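Local coordinates for protein shikimate kinase (Bacteroides thetaiotaomicron, PDB 3VAA) that probably phosphorylates the 3-hydroxyl group of shikimate with magnesium-dependent use of ATP, the fifth step of the chorismate pathway, at residues A[43-46]-A[47-51]; A[69-72]-A[73-77]; A[85-88]-A[89-92]; A[110-113]-A[114-117]; A[162-165]-A[166-170]. One frame throughout, in Å; residues are numbered along the deposited sequence.

Interaction 1. Residues A[43-46]-A[47-51]; sequences KAFA and RKLNV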
loop_
_atom_site.group_PDB
_atom_site.type_symbol
_atom_site.label_atom_id
_atom_site.label_comp_id
_atom_site.label_asym_id
_atom_site.label_seq_id
_atom_site.Cartn_x
_atom_site.Cartn_y
_atom_site.Cartn_z
ATOM N N LYS A 43 -1.064 5.465 8.881
ATOM C CA LYS A 43 -1.769 5.906 10.098
ATOM C C LYS A 43 -1.003 6.977 10.858
ATOM O O LYS A 43 -1.596 7.930 11.350
ATOM C CB LYS A 43 -2.076 4.716 11.015
ATOM C CG LYS A 43 -3.148 3.799 10.462
ATOM C CD LYS A 43 -3.547 2.699 11.418
ATOM C CE LYS A 43 -4.690 1.863 10.842
ATOM N NZ LYS A 43 -5.238 0.879 11.829
ATOM N N ALA A 44 0.322 6.837 10.926
ATOM C CA ALA A 44 1.152 7.823 11.626
ATOM C C ALA A 44 1.208 9.141 10.860
ATOM O O ALA A 44 1.210 10.221 11.464
ATOM C CB ALA A 44 2.568 7.277 11.868
ATOM N N PHE A 45 1.226 9.047 9.531
ATOM C CA PHE A 45 1.263 10.229 8.668
ATOM C C PHE A 45 -0.058 10.972 8.789
ATOM O O PHE A 45 -0.072 12.193 8.971
ATOM C CB PHE A 45 1.538 9.828 7.201
ATOM C CG PHE A 45 1.929 10.992 6.305
ATOM C CD1 PHE A 45 2.984 11.819 6.649
ATOM C CD2 PHE A 45 1.306 11.199 5.080
ATOM C CE1 PHE A 45 3.369 12.893 5.832
ATOM C CE2 PHE A 45 1.698 12.257 4.248
ATOM C CZ PHE A 45 2.740 13.101 4.637
ATOM N N ALA A 46 -1.168 10.232 8.720
ATOM C CA ALA A 46 -2.502 10.837 8.829
ATOM C C ALA A 46 -2.664 11.534 10.171
ATOM O O ALA A 46 -3.165 12.658 10.230
ATOM C CB ALA A 46 -3.601 9.790 8.619
ATOM N N ARG A 47 -2.246 10.858 11.239
ATOM C CA ARG A 47 -2.288 11.443 12.583
ATOM C C ARG A 47 -1.538 12.778 12.619
ATOM O O ARG A 47 -2.047 13.776 13.155
ATOM C CB ARG A 47 -1.742 10.464 13.644
ATOM C CG ARG A 47 -2.796 9.482 14.187
ATOM C CD ARG A 47 -2.325 8.636 15.414
ATOM N NE ARG A 47 -1.576 7.441 15.000
ATOM C CZ ARG A 47 -0.248 7.286 15.033
ATOM N NH1 ARG A 47 0.281 6.139 14.598
ATOM N NH2 ARG A 47 0.555 8.246 15.493
ATOM N N LYS A 48 -0.344 12.790 12.030
ATOM C CA LYS A 48 0.506 13.985 11.954
ATOM C C LYS A 48 -0.197 15.124 11.203
ATOM O O LYS A 48 -0.141 16.281 11.633
ATOM C CB LYS A 48 1.816 13.641 11.222
ATOM C CG LYS A 48 2.889 14.730 11.266
ATOM C CD LYS A 48 3.419 14.910 12.674
ATOM C CE LYS A 48 4.637 15.817 12.715
ATOM N NZ LYS A 48 5.198 15.874 14.084
ATOM N N LEU A 49 -0.841 14.790 10.079
ATOM C CA LEU A 49 -1.570 15.773 9.273
ATOM C C LEU A 49 -2.964 16.083 9.842
ATOM O O LEU A 49 -3.630 17.003 9.388
ATOM C CB LEU A 49 -1.725 15.276 7.831
ATOM C CG LEU A 49 -0.463 15.053 6.997
ATOM C CD1 LEU A 49 -0.833 14.552 5.610
ATOM C CD2 LEU A 49 0.340 16.334 6.896
ATOM N N ASN A 50 -3.387 15.300 10.827
ATOM C CA ASN A 50 -4.704 15.414 11.438
ATOM C C ASN A 50 -5.824 15.198 10.407
ATOM O O ASN A 50 -6.791 15.956 10.338
ATOM C CB ASN A 50 -4.872 16.755 12.183
ATOM C CG ASN A 50 -6.014 16.727 13.183
ATOM O OD1 ASN A 50 -6.522 17.771 13.592
ATOM N ND2 ASN A 50 -6.427 15.525 13.578
ATOM N N VAL A 51 -5.656 14.173 9.582
ATOM C CA VAL A 51 -6.670 13.787 8.595
ATOM C C VAL A 51 -6.929 12.295 8.803
ATOM O O VAL A 51 -6.090 11.596 9.389
ATOM C CB VAL A 51 -6.224 14.048 7.148
ATOM C CG1 VAL A 51 -5.948 15.528 6.914
ATOM C CG2 VAL A 51 -5.006 13.212 6.804
#
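Val-51 N donates to Ala-46 O at 3.0 Å and so closes a Schellman motif at the C-terminal end of helix 38-49, the helix that begins in the P-loop. Asn-50, with positive phi (60°), is the C-prime residue that turns the chain, and its N makes the inner, weak bond to Arg-47 O. Before this turn the helix keeps its regular i to i+4 bonds: Arg-47 N reaches Lys-43 O at 3.0 Å, Lys-48 N reaches Ala-44 O, and Leu-49 N meets Phe-45 O at 2.9 Å.

Outside the backbone, Arg-47 folds back along the helix. Its chain bends at chi3 (-84°), which brings one face of the guanidinium down over the preceding turn, with NH1 3.5 Å from Ala-44 CA and Lys-43 O near the rim of the same face. Lys-48 instead leads outward to a salt bridge with Glu-187 of helix 183-196, against which Ala-44 also packs.

The apolar side is built from Phe-45, Ala-46, Leu-49 and Val-51. Phe-45, Ala-46 and Val-51 all touch Val-98 of strand 97-100, which seats the helix end on the parallel sheet. The Schellman turn carries Val-51 back beside Ala-46, CG2 lying 4.1 Å from Ala-46 CB. In a CH-pi contact, Leu-49 CD1 sits over one face of the Phe-45 ring, 4.0 Å from its centroid and displaced toward CE2.

Interaction 2. Residues A[69-72]-A[73-77]; sequences GELF and TERGE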
loop_
_atom_site.group_PDB
_atom_site.type_symbol
_atom_site.label_atom_id
_atom_site.label_comp_id
_atom_site.label_asym_id
_atom_site.label_seq_id
_atom_site.Cartn_x
_atom_site.Cartn_y
_atom_site.Cartn_z
ATOM N N GLY A 69 -11.232 -11.687 0.565
ATOM C CA GLY A 69 -11.064 -13.078 0.200
ATOM C C GLY A 69 -12.340 -13.666 -0.381
ATOM O O GLY A 69 -12.300 -14.465 -1.331
ATOM N N GLU A 70 -13.471 -13.308 0.210
ATOM C CA GLU A 70 -14.764 -13.775 -0.277
ATOM C C GLU A 70 -15.037 -13.229 -1.687
ATOM O O GLU A 70 -15.532 -13.949 -2.559
ATOM C CB GLU A 70 -15.872 -13.322 0.677
ATOM C CG GLU A 70 -15.865 -14.080 2.007
ATOM C CD GLU A 70 -16.990 -13.659 2.939
ATOM O OE1 GLU A 70 -17.150 -12.452 3.191
ATOM O OE2 GLU A 70 -17.704 -14.546 3.440
ATOM N N LEU A 71 -14.711 -11.955 -1.895
ATOM C CA LEU A 71 -14.923 -11.313 -3.192
ATOM C C LEU A 71 -14.076 -11.956 -4.281
ATOM O O LEU A 71 -14.552 -12.194 -5.405
ATOM C CB LEU A 71 -14.637 -9.804 -3.090
ATOM C CG LEU A 71 -15.676 -8.997 -2.302
ATOM C CD1 LEU A 71 -15.125 -7.608 -1.905
ATOM C CD2 LEU A 71 -17.002 -8.861 -3.076
ATOM N N PHE A 72 -12.830 -12.266 -3.943
ATOM C CA PHE A 72 -11.911 -12.898 -4.879
ATOM C C PHE A 72 -12.446 -14.282 -5.312
ATOM O O PHE A 72 -12.394 -14.638 -6.493
ATOM C CB PHE A 72 -10.532 -13.026 -4.231
ATOM C CG PHE A 72 -9.396 -12.944 -5.196
ATOM C CD1 PHE A 72 -8.795 -11.718 -5.459
ATOM C CD2 PHE A 72 -8.900 -14.085 -5.819
ATOM C CE1 PHE A 72 -7.735 -11.614 -6.345
ATOM C CE2 PHE A 72 -7.827 -13.998 -6.713
ATOM C CZ PHE A 72 -7.245 -12.756 -6.977
ATOM N N THR A 73 -12.961 -15.054 -4.355
ATOM C CA THR A 73 -13.520 -16.371 -4.652
ATOM C C THR A 73 -14.832 -16.256 -5.426
ATOM O O THR A 73 -15.064 -17.006 -6.367
ATOM C CB THR A 73 -13.761 -17.189 -3.367
ATOM O OG1 THR A 73 -12.507 -17.441 -2.717
ATOM C CG2 THR A 73 -14.435 -18.537 -3.695
ATOM N N GLU A 74 -15.681 -15.320 -5.022
ATOM C CA GLU A 74 -16.974 -15.116 -5.676
ATOM C C GLU A 74 -16.846 -14.492 -7.087
ATOM O O GLU A 74 -17.492 -14.945 -8.028
ATOM C CB GLU A 74 -17.854 -14.209 -4.800
ATOM C CG GLU A 74 -19.238 -13.927 -5.381
ATOM C CD GLU A 74 -19.970 -12.771 -4.696
ATOM O OE1 GLU A 74 -19.365 -12.062 -3.870
ATOM O OE2 GLU A 74 -21.161 -12.555 -5.018
ATOM N N ARG A 75 -16.003 -13.474 -7.225
ATOM C CA ARG A 75 -15.878 -12.723 -8.490
ATOM C C ARG A 75 -14.691 -13.118 -9.384
ATOM O O ARG A 75 -14.677 -12.789 -10.571
ATOM C CB ARG A 75 -15.718 -11.220 -8.188
ATOM C CG ARG A 75 -16.689 -10.583 -7.187
ATOM C CD ARG A 75 -18.113 -10.620 -7.618
ATOM N NE ARG A 75 -18.976 -9.763 -6.793
ATOM C CZ ARG A 75 -19.235 -8.473 -7.034
ATOM N NH1 ARG A 75 -18.674 -7.834 -8.061
ATOM N NH2 ARG A 75 -20.048 -7.801 -6.226
ATOM N N GLY A 76 -13.685 -13.766 -8.813
ATOM C CA GLY A 76 -12.465 -14.103 -9.545
ATOM C C GLY A 76 -11.510 -12.919 -9.587
ATOM O O GLY A 76 -11.885 -11.789 -9.215
ATOM N N GLU A 77 -10.281 -13.163 -10.037
ATOM C CA GLU A 77 -9.282 -12.095 -10.143
ATOM C C GLU A 77 -9.813 -10.878 -10.897
ATOM O O GLU A 77 -9.809 -9.774 -10.365
ATOM C CB GLU A 77 -8.013 -12.570 -10.858
ATOM C CG GLU A 77 -6.991 -11.432 -11.044
ATOM C CD GLU A 77 -5.793 -11.806 -11.906
ATOM O OE1 GLU A 77 -5.467 -13.011 -12.003
ATOM O OE2 GLU A 77 -5.173 -10.879 -12.485
#
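Four backbone bonds join 69-72 to 73-77 within helix 68-91. Thr-73 N to Gly-69 O, Glu-74 N to Glu-70 O and Arg-75 N to Leu-71 O are regular, the last being 2.7 Å long. The fourth, Gly-76 N to Phe-72 O at 2.8 Å, is bent: its N-H...O angle is 132° and the donor stands above the carbonyl plane. Here Gly-76 takes a positive phi (82°), and the helical path is distorted.

That distortion swings Glu-77 alongside Phe-72. The aromatic contact is a CH-pi one, with Glu-77 CA over one face of the ring, 4.2 Å from its centroid, while Glu-77 CB lies 4.0 Å from Phe-72 CZ. The two side chains point the same way, ring and carboxylate planes 14° apart.

Among the charged groups, the main partner of Glu-74 is Lys-66, whose NZ forms a salt bridge with OE1; Arg-75 NE and Glu-74 OE1 form a long one of 3.7 Å. With CG set beside its backbone N, Arg-75 keeps CG 3.2 Å from Leu-71 O.

Apolar packing falls to Leu-71, buried against Ile-60 and Phe-64. The whole is a surface segment of helix 68-91, distorted at Gly-76, with Leu-71 turned to helix 56-64, running on toward Arg-81, a predicted shikimate-binding residue.

Interaction 3. Residues A[85-88]-A[89-92]; sequences RNML and HEVA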
loop_
_atom_site.group_PDB
_atom_site.type_symbol
_atom_site.label_atom_id
_atom_site.label_comp_id
_atom_site.label_asym_id
_atom_site.label_seq_id
_atom_site.Cartn_x
_atom_site.Cartn_y
_atom_site.Cartn_z
ATOM N N ARG A 85 -10.829 -1.172 -8.595
ATOM C CA ARG A 85 -10.727 0.030 -9.395
ATOM C C ARG A 85 -11.897 0.980 -9.116
ATOM O O ARG A 85 -11.723 2.169 -8.924
ATOM C CB ARG A 85 -10.701 -0.373 -10.879
ATOM C CG ARG A 85 -10.651 0.759 -11.886
ATOM C CD ARG A 85 -12.037 1.300 -12.227
ATOM N NE ARG A 85 -11.981 2.300 -13.301
ATOM C CZ ARG A 85 -12.904 3.237 -13.517
ATOM N NH1 ARG A 85 -13.981 3.332 -12.737
ATOM N NH2 ARG A 85 -12.740 4.102 -14.494
ATOM N N ASN A 86 -13.105 0.445 -9.102
ATOM C CA ASN A 86 -14.267 1.263 -8.841
ATOM C C ASN A 86 -14.237 1.899 -7.442
ATOM O O ASN A 86 -14.588 3.060 -7.277
ATOM C CB ASN A 86 -15.548 0.456 -9.058
ATOM C CG ASN A 86 -15.766 0.094 -10.497
ATOM O OD1 ASN A 86 -15.329 0.824 -11.405
ATOM N ND2 ASN A 86 -16.526 -0.991 -10.736
ATOM N N MET A 87 -13.769 1.154 -6.439
ATOM C CA MET A 87 -13.695 1.695 -5.105
ATOM C C MET A 87 -12.555 2.732 -4.990
ATOM O O MET A 87 -12.690 3.729 -4.260
ATOM C CB MET A 87 -13.562 0.577 -4.071
ATOM C CG MET A 87 -14.815 -0.306 -3.926
ATOM S SD MET A 87 -16.354 0.601 -3.688
ATOM C CE MET A 87 -16.968 0.802 -5.392
ATOM N N LEU A 88 -11.465 2.515 -5.703
ATOM C CA LEU A 88 -10.380 3.504 -5.792
ATOM C C LEU A 88 -10.965 4.827 -6.309
ATOM O O LEU A 88 -10.665 5.898 -5.773
ATOM C CB LEU A 88 -9.274 3.029 -6.722
ATOM C CG LEU A 88 -8.121 4.006 -6.991
ATOM C CD1 LEU A 88 -7.435 4.401 -5.672
ATOM C CD2 LEU A 88 -7.104 3.389 -7.979
ATOM N N HIS A 89 -11.820 4.762 -7.338
ATOM C CA HIS A 89 -12.439 5.973 -7.862
ATOM C C HIS A 89 -13.351 6.657 -6.853
ATOM O O HIS A 89 -13.455 7.878 -6.850
ATOM C CB HIS A 89 -13.113 5.696 -9.216
ATOM C CG HIS A 89 -12.131 5.551 -10.329
ATOM N ND1 HIS A 89 -12.124 6.385 -11.424
ATOM C CD2 HIS A 89 -11.050 4.747 -10.464
ATOM C CE1 HIS A 89 -11.123 6.055 -12.220
ATOM N NE2 HIS A 89 -10.452 5.064 -11.663
ATOM N N GLU A 90 -14.009 5.884 -6.004
ATOM C CA GLU A 90 -14.840 6.466 -4.964
ATOM C C GLU A 90 -14.006 7.188 -3.903
ATOM O O GLU A 90 -14.309 8.330 -3.544
ATOM C CB GLU A 90 -15.713 5.409 -4.291
ATOM C CG GLU A 90 -16.827 4.887 -5.149
ATOM C CD GLU A 90 -17.896 4.163 -4.345
ATOM O OE1 GLU A 90 -17.756 4.068 -3.107
ATOM O OE2 GLU A 90 -18.880 3.683 -4.934
ATOM N N VAL A 91 -12.953 6.524 -3.404
ATOM C CA VAL A 91 -12.155 7.133 -2.319
ATOM C C VAL A 91 -11.358 8.311 -2.846
ATOM O O VAL A 91 -11.015 9.221 -2.094
ATOM C CB VAL A 91 -11.244 6.105 -1.577
ATOM C CG1 VAL A 91 -12.107 4.979 -0.958
ATOM C CG2 VAL A 91 -10.185 5.519 -2.477
ATOM N N ALA A 92 -11.064 8.311 -4.133
ATOM C CA ALA A 92 -10.309 9.405 -4.743
ATOM C C ALA A 92 -11.084 10.741 -4.729
ATOM O O ALA A 92 -10.503 11.793 -4.996
ATOM C CB ALA A 92 -9.898 9.029 -6.152
#
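Arg-85 stacks its guanidinium flat on the imidazole of His-89, one helical turn further along helix 68-91. From CB the chain sets out with CG anti to the backbone N (chi1 178°), and CG packs against Asn-111 of helix 111-118. A bend at chi2 (-86°) then turns CD toward the imidazole, 4.0 Å from His-89 CD2. NE follows over the ring, 3.6 Å from His-89 NE2, and CZ lies above the ring centre. The two planes are 10° apart and their centres 3.6 Å. At the tip both nitrogens stay over the ring, NH2 3.4 Å from His-89 CE1, while NH1 also donates to Asn-86 OD1 at 3.1 Å. The donor lies in the Asn-86 carbonyl plane but OD1 is tilted from the guanidinium plane; the bond probably helps to fix its rotation. His-89 also stacks with the ring of Phe-114.

On another side of the helix Met-87 and Glu-90 run side by side, Met-87 CE 3.5 Å from Glu-90 OE2. The carboxylate is held by Tyr-59 through OE1 and by a salt bridge to Arg-63 through OE2, both on helix 56-64. Backbone bonds continue, including Val-91 N to Met-87 O at 2.9 Å. Leu-88 is buried against Phe-29 of strand 27-31 and Met-115. This is an i to i+4 arginine-histidine stack on a helix packed between helices 56-64 and 111-118 in the alpha/beta fold of shikimate kinase.

Interaction 4. Residues A[110-113]-A[114-117]; sequences DNME and FMNR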
loop_
_atom_site.group_PDB
_atom_site.type_symbol
_atom_site.label_atom_id
_atom_site.label_comp_id
_atom_site.label_asym_id
_atom_site.label_seq_id
_atom_site.Cartn_x
_atom_site.Cartn_y
_atom_site.Cartn_z
ATOM N N ASP A 110 -5.961 1.969 -15.283
ATOM C CA ASP A 110 -5.056 3.126 -15.262
ATOM C C ASP A 110 -4.906 3.577 -13.800
ATOM O O ASP A 110 -4.708 4.762 -13.521
ATOM C CB ASP A 110 -5.637 4.285 -16.089
ATOM C CG ASP A 110 -7.013 4.742 -15.590
ATOM O OD1 ASP A 110 -7.679 3.979 -14.842
ATOM O OD2 ASP A 110 -7.434 5.868 -15.973
ATOM N N ASN A 111 -4.973 2.631 -12.868
ATOM C CA ASN A 111 -4.986 2.972 -11.433
ATOM C C ASN A 111 -3.837 3.872 -10.983
ATOM O O ASN A 111 -4.059 4.808 -10.220
ATOM C CB ASN A 111 -5.003 1.702 -10.582
ATOM C CG ASN A 111 -6.349 0.953 -10.618
ATOM O OD1 ASN A 111 -7.346 1.410 -11.191
ATOM N ND2 ASN A 111 -6.368 -0.228 -9.982
ATOM N N MET A 112 -2.619 3.584 -11.438
ATOM C CA MET A 112 -1.466 4.385 -11.014
ATOM C C MET A 112 -1.544 5.774 -11.628
ATOM O O MET A 112 -1.349 6.770 -10.941
ATOM C CB MET A 112 -0.137 3.717 -11.358
ATOM C CG MET A 112 1.112 4.489 -10.819
ATOM S SD MET A 112 1.109 4.757 -9.025
ATOM C CE MET A 112 0.573 3.200 -8.714
ATOM N N GLU A 113 -1.869 5.840 -12.915
ATOM C CA GLU A 113 -1.976 7.108 -13.610
ATOM C C GLU A 113 -3.095 7.940 -12.965
ATOM O O GLU A 113 -2.965 9.160 -12.789
ATOM C CB GLU A 113 -2.228 6.840 -15.090
ATOM C CG GLU A 113 -2.476 8.035 -15.958
ATOM C CD GLU A 113 -2.889 7.615 -17.365
ATOM O OE1 GLU A 113 -2.000 7.319 -18.188
ATOM O OE2 GLU A 113 -4.109 7.581 -17.642
ATOM N N PHE A 114 -4.180 7.268 -12.584
ATOM C CA PHE A 114 -5.317 7.925 -11.956
ATOM C C PHE A 114 -4.968 8.492 -10.589
ATOM O O PHE A 114 -5.266 9.661 -10.283
ATOM C CB PHE A 114 -6.508 6.974 -11.917
ATOM C CG PHE A 114 -7.687 7.518 -11.172
ATOM C CD1 PHE A 114 -8.515 8.462 -11.760
ATOM C CD2 PHE A 114 -7.977 7.066 -9.904
ATOM C CE1 PHE A 114 -9.611 8.973 -11.059
ATOM C CE2 PHE A 114 -9.066 7.552 -9.192
ATOM C CZ PHE A 114 -9.893 8.504 -9.781
ATOM N N MET A 115 -4.285 7.698 -9.778
ATOM C CA MET A 115 -3.825 8.168 -8.488
ATOM C C MET A 115 -2.864 9.363 -8.681
ATOM O O MET A 115 -2.980 10.366 -7.977
ATOM C CB MET A 115 -3.144 7.037 -7.717
ATOM C CG MET A 115 -4.133 6.059 -7.129
ATOM S SD MET A 115 -3.395 4.825 -6.052
ATOM C CE MET A 115 -2.719 3.658 -7.207
ATOM N N ASN A 116 -1.943 9.267 -9.643
ATOM C CA ASN A 116 -1.026 10.378 -9.895
ATOM C C ASN A 116 -1.765 11.694 -10.208
ATOM O O ASN A 116 -1.372 12.753 -9.728
ATOM C CB ASN A 116 -0.011 10.035 -11.009
ATOM C CG ASN A 116 1.198 9.246 -10.494
ATOM O OD1 ASN A 116 1.631 9.427 -9.358
ATOM N ND2 ASN A 116 1.794 8.442 -11.365
ATOM N N ARG A 117 -2.831 11.615 -10.999
ATOM C CA ARG A 117 -3.616 12.799 -11.382
ATOM C C ARG A 117 -4.484 13.366 -10.270
ATOM O O ARG A 117 -4.755 14.568 -10.258
ATOM C CB ARG A 117 -4.566 12.493 -12.542
ATOM C CG ARG A 117 -3.921 12.104 -13.846
ATOM C CD ARG A 117 -4.927 12.239 -15.009
ATOM N NE ARG A 117 -6.171 11.497 -14.798
ATOM C CZ ARG A 117 -6.387 10.241 -15.185
ATOM N NH1 ARG A 117 -5.438 9.543 -15.802
ATOM N NH2 ARG A 117 -7.561 9.670 -14.942
#
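Arg-117 bridges two acidic side chains of the preceding turns. Its chain bends at chi3 (-54°), which folds the guanidinium back so that NH1 makes a salt bridge with Glu-113 OE2 at 3.0 Å. NH2 is 3.9 Å from Asp-110 OD2, a long salt bridge. Both carboxylate oxygens come to the guanidinium edge, near its plane, although the carboxylates of Glu-113 and Asp-110 are themselves turned from the guanidinium plane by 56° and 45°. Glu-113 is extended beyond CG, and its CG also lies close to NH1. Asp-110 CG sits between the backbone N and the carbonyl carbon; the side chain makes no capping bond, and OD2 is directed to Arg-117.

Asp-110 is the N-cap residue of helix 111-118, which precedes strand 120-125 of the parallel sheet; its O accepts from Phe-114 N at 2.7 Å.

On the buried side Met-112 and Met-115 leave the backbone differently and converge at their ends: Met-112 curls at chi2 and chi3, Met-115 bends at chi3, and their CE methyls meet at 3.6 Å. Both pack on Thr-31 of strand 27-31 and Thr-121 of strand 120-125. Asn-116 crosses Met-112, its ND2 4.0 Å from Met-112 CG; ND2 bonds Gln-170 O, while OD1 accepts from Gln-172 N.

Interaction 5. Residues A[162-165]-A[166-170]; sequences EKRA and PFYTQ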
loop_
_atom_site.group_PDB
_atom_site.type_symbol
_atom_site.label_atom_id
_atom_site.label_comp_id
_atom_site.label_asym_id
_atom_site.label_seq_id
_atom_site.Cartn_x
_atom_site.Cartn_y
_atom_site.Cartn_z
ATOM N N GLU A 162 9.626 -7.709 -8.825
ATOM C CA GLU A 162 9.973 -7.562 -10.260
ATOM C C GLU A 162 8.715 -7.353 -11.101
ATOM O O GLU A 162 8.718 -6.556 -12.051
ATOM C CB GLU A 162 10.741 -8.775 -10.781
ATOM C CG GLU A 162 12.180 -8.875 -10.259
ATOM C CD GLU A 162 12.871 -10.191 -10.613
ATOM O OE1 GLU A 162 12.225 -11.084 -11.220
ATOM O OE2 GLU A 162 14.066 -10.326 -10.266
ATOM N N LYS A 163 7.643 -8.079 -10.787
ATOM C CA LYS A 163 6.400 -7.945 -11.562
ATOM C C LYS A 163 5.718 -6.610 -11.261
ATOM O O LYS A 163 5.134 -5.964 -12.161
ATOM C CB LYS A 163 5.420 -9.092 -11.269
ATOM C CG LYS A 163 6.001 -10.500 -11.445
ATOM C CD LYS A 163 4.942 -11.609 -11.257
ATOM C CE LYS A 163 5.548 -12.986 -10.829
ATOM N NZ LYS A 163 6.076 -13.041 -9.404
ATOM N N ARG A 164 5.779 -6.197 -9.992
ATOM C CA ARG A 164 5.115 -4.959 -9.559
ATOM C C ARG A 164 5.890 -3.663 -9.773
ATOM O O ARG A 164 5.294 -2.621 -9.981
ATOM C CB ARG A 164 4.719 -5.084 -8.103
ATOM C CG ARG A 164 3.656 -6.102 -7.891
ATOM C CD ARG A 164 3.666 -6.648 -6.498
ATOM N NE ARG A 164 2.586 -7.616 -6.322
ATOM C CZ ARG A 164 2.588 -8.843 -6.835
ATOM N NH1 ARG A 164 3.602 -9.269 -7.577
ATOM N NH2 ARG A 164 1.548 -9.642 -6.632
ATOM N N ALA A 165 7.215 -3.728 -9.747
ATOM C CA ALA A 165 8.064 -2.530 -9.916
ATOM C C ALA A 165 7.757 -1.588 -11.092
ATOM O O ALA A 165 7.813 -0.384 -10.908
ATOM C CB ALA A 165 9.551 -2.934 -9.941
ATOM N N PRO A 166 7.457 -2.109 -12.303
ATOM C CA PRO A 166 7.142 -1.185 -13.397
ATOM C C PRO A 166 5.944 -0.272 -13.102
ATOM O O PRO A 166 5.778 0.762 -13.745
ATOM C CB PRO A 166 6.827 -2.117 -14.564
ATOM C CG PRO A 166 7.585 -3.362 -14.268
ATOM C CD PRO A 166 7.605 -3.497 -12.781
ATOM N N PHE A 167 5.109 -0.681 -12.150
ATOM C CA PHE A 167 3.934 0.079 -11.760
ATOM C C PHE A 167 4.259 0.921 -10.546
ATOM O O PHE A 167 3.998 2.133 -10.525
ATOM C CB PHE A 167 2.764 -0.871 -11.490
ATOM C CG PHE A 167 2.381 -1.690 -12.690
ATOM C CD1 PHE A 167 1.655 -1.111 -13.718
ATOM C CD2 PHE A 167 2.749 -3.023 -12.801
ATOM C CE1 PHE A 167 1.299 -1.842 -14.829
ATOM C CE2 PHE A 167 2.393 -3.759 -13.918
ATOM C CZ PHE A 167 1.665 -3.164 -14.929
ATOM N N TYR A 168 4.835 0.290 -9.521
ATOM C CA TYR A 168 5.175 1.034 -8.318
ATOM C C TYR A 168 6.074 2.227 -8.618
ATOM O O TYR A 168 5.874 3.320 -8.068
ATOM C CB TYR A 168 5.885 0.173 -7.273
ATOM C CG TYR A 168 5.096 -0.943 -6.635
ATOM C CD1 TYR A 168 3.692 -0.973 -6.635
ATOM C CD2 TYR A 168 5.759 -1.937 -5.944
ATOM C CE1 TYR A 168 3.001 -2.003 -6.005
ATOM C CE2 TYR A 168 5.064 -2.957 -5.280
ATOM C CZ TYR A 168 3.699 -2.988 -5.321
ATOM O OH TYR A 168 3.042 -4.022 -4.689
ATOM N N THR A 169 7.048 2.027 -9.499
ATOM C CA THR A 169 8.011 3.094 -9.818
ATOM C C THR A 169 7.433 4.275 -10.622
ATOM O O THR A 169 8.134 5.234 -10.894
ATOM C CB THR A 169 9.273 2.508 -10.487
ATOM O OG1 THR A 169 8.921 1.844 -11.713
ATOM C CG2 THR A 169 9.969 1.531 -9.542
ATOM N N GLN A 170 6.166 4.191 -11.019
ATOM C CA GLN A 170 5.503 5.292 -11.713
ATOM C C GLN A 170 4.932 6.305 -10.717
ATOM O O GLN A 170 4.452 7.362 -11.118
ATOM C CB GLN A 170 4.369 4.779 -12.604
ATOM C CG GLN A 170 4.785 3.843 -13.700
ATOM C CD GLN A 170 3.580 3.254 -14.445
ATOM O OE1 GLN A 170 2.476 3.818 -14.425
ATOM N NE2 GLN A 170 3.787 2.114 -15.102
#
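Tyr-168 and Arg-164 lie side by side, pointing the same way, with the arginine starting over one face of the phenol ring and running along it to the hydroxyl. Arg-164 CB makes the CH-pi contact, 3.8 Å from the ring centroid and displaced toward CE2 and CZ. The chain is extended from CG to NE (chi3 178°), and CD lies 3.2 Å from Tyr-168 OH. The guanidinium does not stack: its plane is turned 61° from the ring, and the phenol oxygen lies at its edge. Each polar end is held elsewhere, Tyr-168 OH by Gly-103 O and Arg-164 NH1 by Ala-160 O. Arg-164 and Gly-103 are both predicted to bind shikimate, so the pair probably shapes the wall of that pocket.

The helix is kinked at Pro-166, which has no N-H for the turn before. Arg-164 O accepts twice: Tyr-168 N gives the straight i to i+4 bond, Phe-167 N an i to i+3 bond from above the carbonyl plane. Ala-165 O takes two bonds from opposite faces of its plane, from Thr-169 N and Thr-169 OG1. With OG1 between the backbone N and the carbonyl carbon (chi1 60°), the Thr-169 hydroxyl is turned back, OG1 2.6 Å from Ala-165 O.

This is the C-terminal end of helix 150-168, which leads to an edge strand, 173-176; Tyr-168 meets Phe-123 of strand 120-125, and Gln-170 abuts helix 111-118.

Overall arrangement
All five contacts are local ones along helices around the parallel sheet. Interactions 1, 3 and 4 are partly buried, 2 and 5 surface contacts. Interactions 2 and 3 share helix 68-91, their centres 18 Å apart. Interaction 3 touches interaction 4 through His-89 and Phe-114 and through Arg-85 and Asn-111, and interaction 4 meets interaction 5 where Asn-116 approaches Gln-170; interactions 1 and 2 touch none of the others. The chemistry differs: a Schellman helix end in interaction 1, an arginine-histidine stack in 3, a salt-bridge network in 4, and CH-pi contacts beside a distorted or kinked backbone in 2 and 5. Interaction 5 alone contains a predicted substrate-binding residue.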